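Local atomic coordinates of prophenoloxidase b (Marsupenaeus japonicus, PDB entry 3WKY), a protein that is the zymogen of a type 3 copper phenoloxidase that, once activated, probably hydroxylates monophenols and oxidises o-diphenols. Residues D82-K85 with V86-A90; A110-L113 with A114-H118; E285-L288 with V289-N292; S295-E298 with M299-T302; S347-P350 with D351-G354. One frame throughout, in Å; residues are numbered along the deposited sequence. Where two conformers were deposited one is given.

In the fold
Each interaction is local, within one unbroken run of residues, so none closes a long loop; the five follow in series, without nesting or crossing. Interactions 1 and 2 lie on helices 74-89 and 109-122 of the hemocyanin all-alpha region, and they meet where L83 CD2 touches A115 CB at 3.7 Å. In the copper-containing region, interaction 3 is a turn just ahead of helix 294-310, which carries interaction 4, and the two touch through N292 and W300. Interaction 5, at helix 350-353, packs back on W300, whose CE2 is 3.4 Å from G354 CA. Interactions 3 to 5 all reach a second subunit.

Interaction 1 of 5, residues D82-K85 with V86-A90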
# COMPACT_ATOMS: atom_id res chain seq x y z
N ASP A 82 -11.66 24.77 -39.24
CA ASP A 82 -12.23 24.57 -40.58
C ASP A 82 -13.44 25.47 -40.86
O ASP A 82 -13.56 26.00 -41.96
CB ASP A 82 -12.59 23.09 -40.80
CG ASP A 82 -11.37 22.20 -40.93
OD1 ASP A 82 -10.24 22.73 -40.99
OD2 ASP A 82 -11.54 20.96 -40.99
N LEU A 83 -14.32 25.64 -39.88
CA LEU A 83 -15.47 26.54 -40.02
C LEU A 83 -15.04 28.01 -40.08
O LEU A 83 -15.51 28.77 -40.94
CB LEU A 83 -16.46 26.36 -38.87
CG LEU A 83 -17.72 27.23 -38.92
CD1 LEU A 83 -18.46 27.05 -40.25
CD2 LEU A 83 -18.65 26.94 -37.75
N SER A 84 -14.16 28.42 -39.17
CA SER A 84 -13.71 29.80 -39.16
C SER A 84 -13.00 30.15 -40.46
O SER A 84 -13.04 31.30 -40.90
CB SER A 84 -12.80 30.08 -37.95
OG SER A 84 -11.64 29.27 -38.01
N LYS A 85 -12.34 29.17 -41.07
CA LYS A 85 -11.62 29.39 -42.33
C LYS A 85 -12.56 29.95 -43.39
O LYS A 85 -12.22 30.89 -44.11
CB LYS A 85 -10.97 28.10 -42.82
CG LYS A 85 -10.37 28.20 -44.23
CD LYS A 85 -9.87 26.85 -44.73
CE LYS A 85 -9.53 26.90 -46.22
NZ LYS A 85 -8.40 27.83 -46.50
N VAL A 86 -13.76 29.38 -43.48
CA VAL A 86 -14.76 29.84 -44.43
C VAL A 86 -15.25 31.24 -44.08
O VAL A 86 -15.39 32.08 -44.96
CB VAL A 86 -15.94 28.85 -44.53
CG1 VAL A 86 -16.98 29.35 -45.52
CG2 VAL A 86 -15.45 27.47 -44.94
N PHE A 87 -15.50 31.48 -42.79
CA PHE A 87 -15.93 32.80 -42.32
C PHE A 87 -14.87 33.86 -42.63
O PHE A 87 -15.17 34.95 -43.12
CB PHE A 87 -16.15 32.80 -40.80
CG PHE A 87 -17.35 32.01 -40.34
CD1 PHE A 87 -18.30 31.54 -41.23
CD2 PHE A 87 -17.54 31.76 -38.98
CE1 PHE A 87 -19.41 30.82 -40.78
CE2 PHE A 87 -18.64 31.05 -38.52
CZ PHE A 87 -19.58 30.58 -39.42
N ILE A 88 -13.62 33.52 -42.33
CA ILE A 88 -12.51 34.45 -42.45
C ILE A 88 -12.23 34.79 -43.92
O ILE A 88 -11.90 35.93 -44.25
CB ILE A 88 -11.24 33.85 -41.80
CG1 ILE A 88 -11.40 33.87 -40.27
CG2 ILE A 88 -9.99 34.59 -42.22
CD1 ILE A 88 -10.52 32.84 -39.55
N GLU A 89 -12.39 33.79 -44.79
CA GLU A 89 -12.06 33.96 -46.20
C GLU A 89 -13.23 34.49 -47.04
O GLU A 89 -13.10 34.68 -48.25
CB GLU A 89 -11.52 32.65 -46.79
CG GLU A 89 -10.16 32.24 -46.22
CD GLU A 89 -9.65 30.92 -46.79
OE1 GLU A 89 -10.41 30.26 -47.54
OE2 GLU A 89 -8.50 30.54 -46.49
N ALA A 90 -14.38 34.73 -46.41
CA ALA A 90 -15.53 35.31 -47.10
C ALA A 90 -15.17 36.65 -47.74
O ALA A 90 -14.50 37.48 -47.11
CB ALA A 90 -16.69 35.48 -46.15
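One face of the F87 ring is taken by L83, the residue one helical turn earlier: L83 CG stands 4.2 Å from the ring centroid as a CH-pi contact, and L83 O lies above the rim on that same face. At the far end of the ring, F87 CZ is 3.8 Å from L83 CD1 and also touches CE1 of F112. L83 reaches the ring because its CG is anti to the backbone N (chi1 -179°), which carries the isobutyl group along the helix toward F87. Beneath the pair, F87 N donates to L83 O at 3.3 Å, and I88 N to S84 O follows at 2.7 Å. I88 CD1 rests near S84 CB, while S84 OG turns back to the carbonyls of V80 and K81. On the exposed side the K85 chain runs out extended and bends only at its last torsion, bringing NZ to E89 OE2 at 2.7 Å. This salt bridge meets the syn side of the carboxylate from 28° out of its plane. D82 faces another way, its carboxylate held by S59 and Q78. The turn is thus split by surface: charge pairing outward, L83 and F87 inward, against A115 and T119 of helix 109-122, with F87 also leaning on L96 and V99 of helix 93-103.

Interaction 2 of 5, residues A110-L113 with A114-H118; sequences AVFL and AALYH
Y117 lays the edge of its ring against the carbonyl of L113, with CD2 3.1 Å from L113 O. The two are an i, i+4 pair of a regular alpha helix in the hemocyanin all-alpha region, and Y117 N also donates to L113 O at 3.0 Å, nearly straight at 169°. One carbonyl oxygen therefore meets both the backbone N-H and the ring edge of the same residue. CG of Y117 stands anti to its carbonyl carbon (chi1 -82°), which folds the ring back along the helix toward L113. Its far end leaves the helix: OH bonds to P132 O, and the ring meets W200 and F15 edge-to-face. A leucine in its place would probably leave P132 O without that hydroxyl and open a gap beside W200 and F15. Helix 193-205, to which W200 belongs, carries the copper-site histidines H199 and H203, and H118 adds a bond from ND1 to L204 O. One residue earlier in each case, F112 and L116 run side by side; L116 CD1 approaches F112 CE2 at 3.6 Å in one of two conformers, so this touch is not certain. A114 packs on V80 and A115 on L83 of helix 74-89, their small side chains consistent with a close approach of the two helices. The methyl of A114 lies low on the helix, its CB just 3.4 Å from A110 O.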
# COMPACT_ATOMS: atom_id res chain seq x y z
N ALA A 110 -21.78 25.33 -30.06
CA ALA A 110 -20.58 25.84 -29.39
C ALA A 110 -19.42 25.97 -30.37
O ALA A 110 -18.62 26.91 -30.29
CB ALA A 110 -20.20 24.96 -28.18
N VAL A 111 -19.32 25.02 -31.30
CA VAL A 111 -18.34 25.10 -32.37
C VAL A 111 -18.62 26.33 -33.24
O VAL A 111 -17.70 27.06 -33.62
CB VAL A 111 -18.33 23.80 -33.21
CG1 VAL A 111 -17.57 23.99 -34.52
CG2 VAL A 111 -17.73 22.64 -32.40
N PHE A 112 -19.90 26.58 -33.51
CA PHE A 112 -20.32 27.76 -34.27
C PHE A 112 -19.87 29.06 -33.59
O PHE A 112 -19.22 29.91 -34.22
CB PHE A 112 -21.84 27.75 -34.46
CG PHE A 112 -22.38 28.94 -35.20
CD1 PHE A 112 -22.32 28.99 -36.59
CD2 PHE A 112 -22.96 30.00 -34.51
CE1 PHE A 112 -22.83 30.08 -37.28
CE2 PHE A 112 -23.47 31.10 -35.20
CZ PHE A 112 -23.40 31.14 -36.58
N LEU A 113 -20.20 29.20 -32.31
CA LEU A 113 -19.79 30.36 -31.52
C LEU A 113 -18.28 30.55 -31.44
O LEU A 113 -17.79 31.67 -31.56
CB LEU A 113 -20.38 30.28 -30.10
CG LEU A 113 -21.89 30.48 -30.04
CD1 LEU A 113 -22.39 30.29 -28.63
CD2 LEU A 113 -22.24 31.88 -30.56
N ALA A 114 -17.54 29.46 -31.24
CA ALA A 114 -16.08 29.55 -31.15
C ALA A 114 -15.50 30.07 -32.46
O ALA A 114 -14.66 30.97 -32.47
CB ALA A 114 -15.48 28.19 -30.80
N ALA A 115 -15.97 29.50 -33.57
CA ALA A 115 -15.53 29.92 -34.90
C ALA A 115 -15.83 31.40 -35.16
O ALA A 115 -15.01 32.11 -35.76
CB ALA A 115 -16.20 29.03 -35.98
N LEU A 116 -16.98 31.87 -34.70
CA LEU A 116 -17.36 33.27 -34.86
C LEU A 116 -16.44 34.21 -34.09
O LEU A 116 -15.96 35.22 -34.63
CB LEU A 116 -18.80 33.51 -34.40
CG LEU A 116 -19.90 33.49 -35.46
CD1 LEU A 116 -21.22 33.94 -34.84
CD2 LEU A 116 -19.51 34.40 -36.63
N TYR A 117 -16.19 33.90 -32.82
CA TYR A 117 -15.28 34.72 -32.02
C TYR A 117 -13.89 34.72 -32.64
O TYR A 117 -13.24 35.77 -32.72
CB TYR A 117 -15.22 34.23 -30.56
CG TYR A 117 -16.35 34.71 -29.67
CD1 TYR A 117 -16.28 35.93 -29.02
CD2 TYR A 117 -17.47 33.91 -29.45
CE1 TYR A 117 -17.31 36.36 -28.19
CE2 TYR A 117 -18.50 34.33 -28.62
CZ TYR A 117 -18.42 35.56 -28.00
OH TYR A 117 -19.44 35.97 -27.18
N HIS A 118 -13.42 33.55 -33.06
CA HIS A 118 -12.09 33.47 -33.67
C HIS A 118 -12.02 34.33 -34.92
O HIS A 118 -11.00 34.98 -35.20
CB HIS A 118 -11.73 32.03 -34.03
CG HIS A 118 -10.39 31.90 -34.69
ND1 HIS A 118 -9.23 32.41 -34.14
CD2 HIS A 118 -10.02 31.31 -35.85
CE1 HIS A 118 -8.21 32.15 -34.93
NE2 HIS A 118 -8.66 31.47 -35.98

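Interaction 3 of 5, residues E285-L288 with V289-N292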
# COMPACT_ATOMS: atom_id res chain seq x y z
N GLU A 285 -10.12 5.86 -25.38
CA GLU A 285 -11.11 6.52 -26.21
C GLU A 285 -12.01 5.53 -26.94
O GLU A 285 -11.77 4.31 -26.92
CB GLU A 285 -10.43 7.41 -27.26
CG GLU A 285 -10.29 8.86 -26.84
CD GLU A 285 -11.62 9.61 -26.86
OE1 GLU A 285 -11.59 10.84 -26.70
OE2 GLU A 285 -12.70 8.98 -27.03
N ILE A 286 -13.06 6.07 -27.54
CA ILE A 286 -13.85 5.35 -28.53
C ILE A 286 -13.73 6.16 -29.81
O ILE A 286 -14.20 7.29 -29.86
CB ILE A 286 -15.33 5.27 -28.12
CG1 ILE A 286 -15.46 4.63 -26.74
CG2 ILE A 286 -16.14 4.49 -29.18
CD1 ILE A 286 -16.84 4.79 -26.11
N PRO A 287 -13.05 5.61 -30.83
CA PRO A 287 -12.46 4.27 -30.85
C PRO A 287 -11.17 4.19 -30.04
O PRO A 287 -10.51 5.21 -29.81
CB PRO A 287 -12.16 4.04 -32.34
CG PRO A 287 -11.85 5.43 -32.84
CD PRO A 287 -12.78 6.34 -32.09
N LEU A 288 -10.83 2.97 -29.62
CA LEU A 288 -9.67 2.73 -28.77
C LEU A 288 -8.37 3.22 -29.40
O LEU A 288 -7.46 3.65 -28.69
CB LEU A 288 -9.58 1.23 -28.44
CG LEU A 288 -8.49 0.72 -27.49
CD1 LEU A 288 -8.61 1.39 -26.12
CD2 LEU A 288 -8.58 -0.79 -27.36
N VAL A 289 -8.28 3.21 -30.73
CA VAL A 289 -7.05 3.64 -31.38
C VAL A 289 -6.76 5.13 -31.14
O VAL A 289 -5.64 5.58 -31.35
CB VAL A 289 -7.02 3.35 -32.90
CG1 VAL A 289 -7.08 1.84 -33.15
CG2 VAL A 289 -8.16 4.08 -33.61
N ASP A 290 -7.77 5.88 -30.70
CA ASP A 290 -7.58 7.30 -30.41
C ASP A 290 -7.17 7.60 -28.96
O ASP A 290 -7.25 8.74 -28.51
CB ASP A 290 -8.84 8.10 -30.73
CG ASP A 290 -9.13 8.17 -32.22
OD1 ASP A 290 -8.29 7.68 -33.01
OD2 ASP A 290 -10.19 8.71 -32.60
N SER A 291 -6.72 6.58 -28.24
CA SER A 291 -6.42 6.71 -26.81
C SER A 291 -5.09 7.38 -26.50
O SER A 291 -4.22 7.50 -27.37
CB SER A 291 -6.45 5.32 -26.17
OG SER A 291 -7.71 4.75 -26.41
N ASN A 292 -4.95 7.83 -25.25
CA ASN A 292 -3.67 8.35 -24.76
C ASN A 292 -3.42 7.82 -23.35
O ASN A 292 -4.37 7.42 -22.66
CB ASN A 292 -3.63 9.88 -24.78
CG ASN A 292 -3.49 10.43 -26.19
OD1 ASN A 292 -4.47 10.88 -26.79
ND2 ASN A 292 -2.27 10.38 -26.74
O HOH W 1 -12.54 9.86 -30.65
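S291 OG sits between two backbone groups, receiving the N-H of E285 at 2.8 Å and giving its own proton to L288 O at 2.5 Å, a short bond. L288 O is gripped twice, since S291 N also donates to it at 3.1 Å, from well above the carbonyl plane. One residue back, P287 O accepts from D290 N at 3.0 Å, again from above its plane, and so residues 287 to 291 form a tight single turn with 3-10 character, entered through the cis peptide before P287. E285 serves itself: its chain bends at chi2 so that OE2 takes the N-H of I286 at 3.0 Å with its anti lone pair. The D290 carboxylate crosses over the proline ring, OD2 lying 3.5 Å from P287 CD. Its charge stays 6.1 Å from that of E285, measured D290 OD2 to E285 OE2. With an alanine here in place of the serine the hydroxyl is gone, which would probably leave E285 N without this acceptor and E285 less firmly tied to the turn. Outward, E285 O is bonded by R180 of a third subunit, while L288 packs on W300 of a second subunit and V289 on D351 of that same one. One serine hydroxyl, acceptor and donor at once, thus ties the chain entering at E285 to a 3-10 turn presented to two neighbouring subunits.

Interaction 4 of 5, residues S295-E298 with M299-T302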
# COMPACT_ATOMS: atom_id res chain seq x y z
N SER A 295 1.70 7.10 -18.99
CA SER A 295 3.15 6.94 -19.14
C SER A 295 3.64 7.51 -20.47
O SER A 295 4.81 7.83 -20.61
CB SER A 295 3.56 5.48 -19.00
OG SER A 295 3.12 4.75 -20.13
N GLN A 296 2.73 7.65 -21.42
CA GLN A 296 3.02 8.34 -22.68
C GLN A 296 3.28 9.82 -22.40
O GLN A 296 4.32 10.37 -22.81
CB GLN A 296 1.82 8.16 -23.62
CG GLN A 296 1.97 8.80 -25.00
CD GLN A 296 0.67 8.69 -25.78
OE1 GLN A 296 -0.42 8.78 -25.20
NE2 GLN A 296 0.77 8.48 -27.10
N LEU A 297 2.37 10.47 -21.68
CA LEU A 297 2.58 11.87 -21.27
C LEU A 297 3.84 12.01 -20.42
O LEU A 297 4.56 13.01 -20.53
CB LEU A 297 1.37 12.42 -20.49
CG LEU A 297 0.21 13.01 -21.31
CD1 LEU A 297 -0.43 11.94 -22.21
CD2 LEU A 297 -0.84 13.65 -20.40
N GLU A 298 4.11 11.02 -19.58
CA GLU A 298 5.33 11.05 -18.76
C GLU A 298 6.58 10.99 -19.60
O GLU A 298 7.58 11.66 -19.30
CB GLU A 298 5.31 9.91 -17.74
CG GLU A 298 4.29 10.16 -16.64
CD GLU A 298 4.13 9.00 -15.71
OE1 GLU A 298 4.46 7.85 -16.11
OE2 GLU A 298 3.64 9.22 -14.58
N MET A 299 6.56 10.20 -20.67
CA MET A 299 7.74 10.14 -21.53
C MET A 299 7.92 11.43 -22.36
O MET A 299 9.05 11.89 -22.55
CB MET A 299 7.73 8.90 -22.43
CG MET A 299 9.08 8.72 -23.16
SD MET A 299 10.48 8.53 -22.02
CE MET A 299 10.12 6.87 -21.41
N TRP A 300 6.82 12.01 -22.83
CA TRP A 300 6.90 13.34 -23.45
C TRP A 300 7.55 14.32 -22.49
O TRP A 300 8.41 15.13 -22.87
CB TRP A 300 5.52 13.87 -23.82
CG TRP A 300 4.82 13.11 -24.93
CD1 TRP A 300 5.41 12.40 -25.91
CD2 TRP A 300 3.41 13.06 -25.16
NE1 TRP A 300 4.44 11.87 -26.75
CE2 TRP A 300 3.21 12.27 -26.31
CE3 TRP A 300 2.29 13.60 -24.51
CZ2 TRP A 300 1.94 12.02 -26.82
CZ3 TRP A 300 1.03 13.35 -25.03
CH2 TRP A 300 0.87 12.56 -26.17
N ARG A 301 7.13 14.27 -21.23
CA ARG A 301 7.68 15.16 -20.20
C ARG A 301 9.18 14.90 -19.99
O ARG A 301 9.98 15.85 -19.91
CB ARG A 301 6.93 14.96 -18.88
CG ARG A 301 7.45 15.88 -17.76
CD ARG A 301 6.54 15.80 -16.53
NE ARG A 301 6.55 14.46 -15.93
CZ ARG A 301 5.79 14.11 -14.89
NH1 ARG A 301 4.97 14.99 -14.33
NH2 ARG A 301 5.87 12.89 -14.39
N THR A 302 9.54 13.63 -19.90
CA THR A 302 10.95 13.24 -19.78
C THR A 302 11.77 13.80 -20.95
O THR A 302 12.86 14.37 -20.75
CB THR A 302 11.07 11.71 -19.72
OG1 THR A 302 10.45 11.24 -18.51
CG2 THR A 302 12.54 11.28 -19.74
O HOH W 2 4.23 11.25 -12.74
O HOH W 3 8.17 12.31 -16.66
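Q296 and W300 are brought side by side by their first torsions: CG of Q296 is anti to its backbone N (chi1 -179°), and CG of W300 is anti to its carbonyl carbon (chi1 -68°). The glutamine chain then runs extended across the indole, with CG over the six-membered ring, 4.1 Å from its centroid, as a CH-pi contact. Its amide is tilted 26° from the ring plane, and OE1 goes on to N292 and Y293. L297 crosses the tryptophan more obliquely, CD1 reaching CZ3 of W300 at 3.5 Å. Along the other side of helix 294-310, E298 and R301 point the same way without a salt bridge: E298 OE2 and R301 NH2 are 4.3 Å apart, and no N-H of R301 is aimed at that oxygen. Water 2 bridges the two charged groups, accepting from R301 NH2 and donating to E298 OE2, both at 2.8 Å, while water 3 ties R301 NE to the backbone carbonyl of E298, again with both bonds at 2.8 Å. Each charge has another partner, E298 with R252 and R301 with the carbonyl of E249 and the W251 ring; Y293 of a second subunit packs on Q296. The helix therefore presents a side built round the indole and a hydrated charged side, where each charge is probably stabilised by water within the turn and by partners beyond it.

Interaction 5 of 5, residues S347-P350 with D351-G354; sequences SVNP and DVYG
N349 is the tight centre: its carbonyl oxygen holds two backbone donors, Y353 N at 2.9 Å in a nearly straight bond of 175° and V352 N at 3.0 Å from above the carbonyl plane. Its side chain, with CG anti to the backbone N, wedges between the next turn's residues. CB meets Y353 CD2 at 3.7 Å, and CG meets V352 CB at 3.6 Å, while V352 CG1 covers the centre of the Y353 ring. V348 CG2 adds a slacker touch at Y353 CE2. Both polar ends are fixed on strand 312-314, where N349 ND2 bonds to I314 O and Y353 OH to I314 N. Other parts are wetter: P350 and D351 are exposed, water 5 spans N349 OD1 and D351 N, and at another point water 4 links S347 OG to G354 O. S347 OG also takes the N-H of N349 at 3.0 Å. G354, with positive phi, closes the turn through its N to P350 O at 2.8 Å. An ST turn thus leads into a short helix, N349 as its N-cap and glycine ending it, just before helix 356-365 with its copper-site histidines H357 and H361.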
# COMPACT_ATOMS: atom_id res chain seq x y z
N SER A 347 4.78 22.69 -32.59
CA SER A 347 5.90 22.00 -31.98
C SER A 347 6.98 21.64 -33.01
O SER A 347 6.65 21.24 -34.13
CB SER A 347 5.40 20.70 -31.33
OG SER A 347 6.50 19.92 -30.87
N VAL A 348 8.24 21.75 -32.61
CA VAL A 348 9.32 21.28 -33.47
C VAL A 348 9.31 19.76 -33.67
O VAL A 348 9.90 19.26 -34.62
CB VAL A 348 10.73 21.73 -33.00
CG1 VAL A 348 10.84 23.25 -33.01
CG2 VAL A 348 11.05 21.17 -31.61
N ASN A 349 8.62 19.02 -32.80
CA ASN A 349 8.68 17.57 -32.91
C ASN A 349 7.55 16.88 -32.13
O ASN A 349 7.77 16.37 -31.03
CB ASN A 349 10.04 17.07 -32.40
CG ASN A 349 10.41 15.70 -32.93
OD1 ASN A 349 9.55 14.90 -33.30
ND2 ASN A 349 11.70 15.41 -32.97
N PRO A 350 6.34 16.88 -32.70
CA PRO A 350 5.17 16.28 -32.05
C PRO A 350 5.41 14.84 -31.61
O PRO A 350 4.94 14.47 -30.52
CB PRO A 350 4.10 16.32 -33.16
CG PRO A 350 4.46 17.54 -33.95
CD PRO A 350 5.97 17.60 -33.95
N ASP A 351 6.11 14.05 -32.41
CA ASP A 351 6.27 12.62 -32.09
C ASP A 351 7.15 12.41 -30.86
O ASP A 351 7.02 11.40 -30.16
CB ASP A 351 6.87 11.83 -33.26
CG ASP A 351 5.89 11.63 -34.40
OD1 ASP A 351 4.72 12.02 -34.28
OD2 ASP A 351 6.31 11.03 -35.41
N VAL A 352 8.02 13.37 -30.59
CA VAL A 352 8.95 13.26 -29.47
C VAL A 352 8.47 14.00 -28.21
O VAL A 352 8.56 13.45 -27.10
CB VAL A 352 10.37 13.71 -29.90
CG1 VAL A 352 11.28 13.98 -28.69
CG2 VAL A 352 10.98 12.63 -30.81
N TYR A 353 7.96 15.22 -28.38
CA TYR A 353 7.55 16.06 -27.24
C TYR A 353 6.04 16.03 -26.96
O TYR A 353 5.59 16.45 -25.89
CB TYR A 353 8.05 17.52 -27.38
CG TYR A 353 9.54 17.58 -27.56
CD1 TYR A 353 10.40 17.21 -26.53
CD2 TYR A 353 10.11 17.95 -28.78
CE1 TYR A 353 11.78 17.22 -26.69
CE2 TYR A 353 11.48 17.98 -28.95
CZ TYR A 353 12.31 17.61 -27.91
OH TYR A 353 13.67 17.63 -28.08
N GLY A 354 5.27 15.55 -27.93
CA GLY A 354 3.86 15.27 -27.71
C GLY A 354 2.92 16.46 -27.61
O GLY A 354 3.06 17.46 -28.33
O HOH W 4 5.38 18.84 -28.73
O HOH W 5 7.10 14.56 -35.04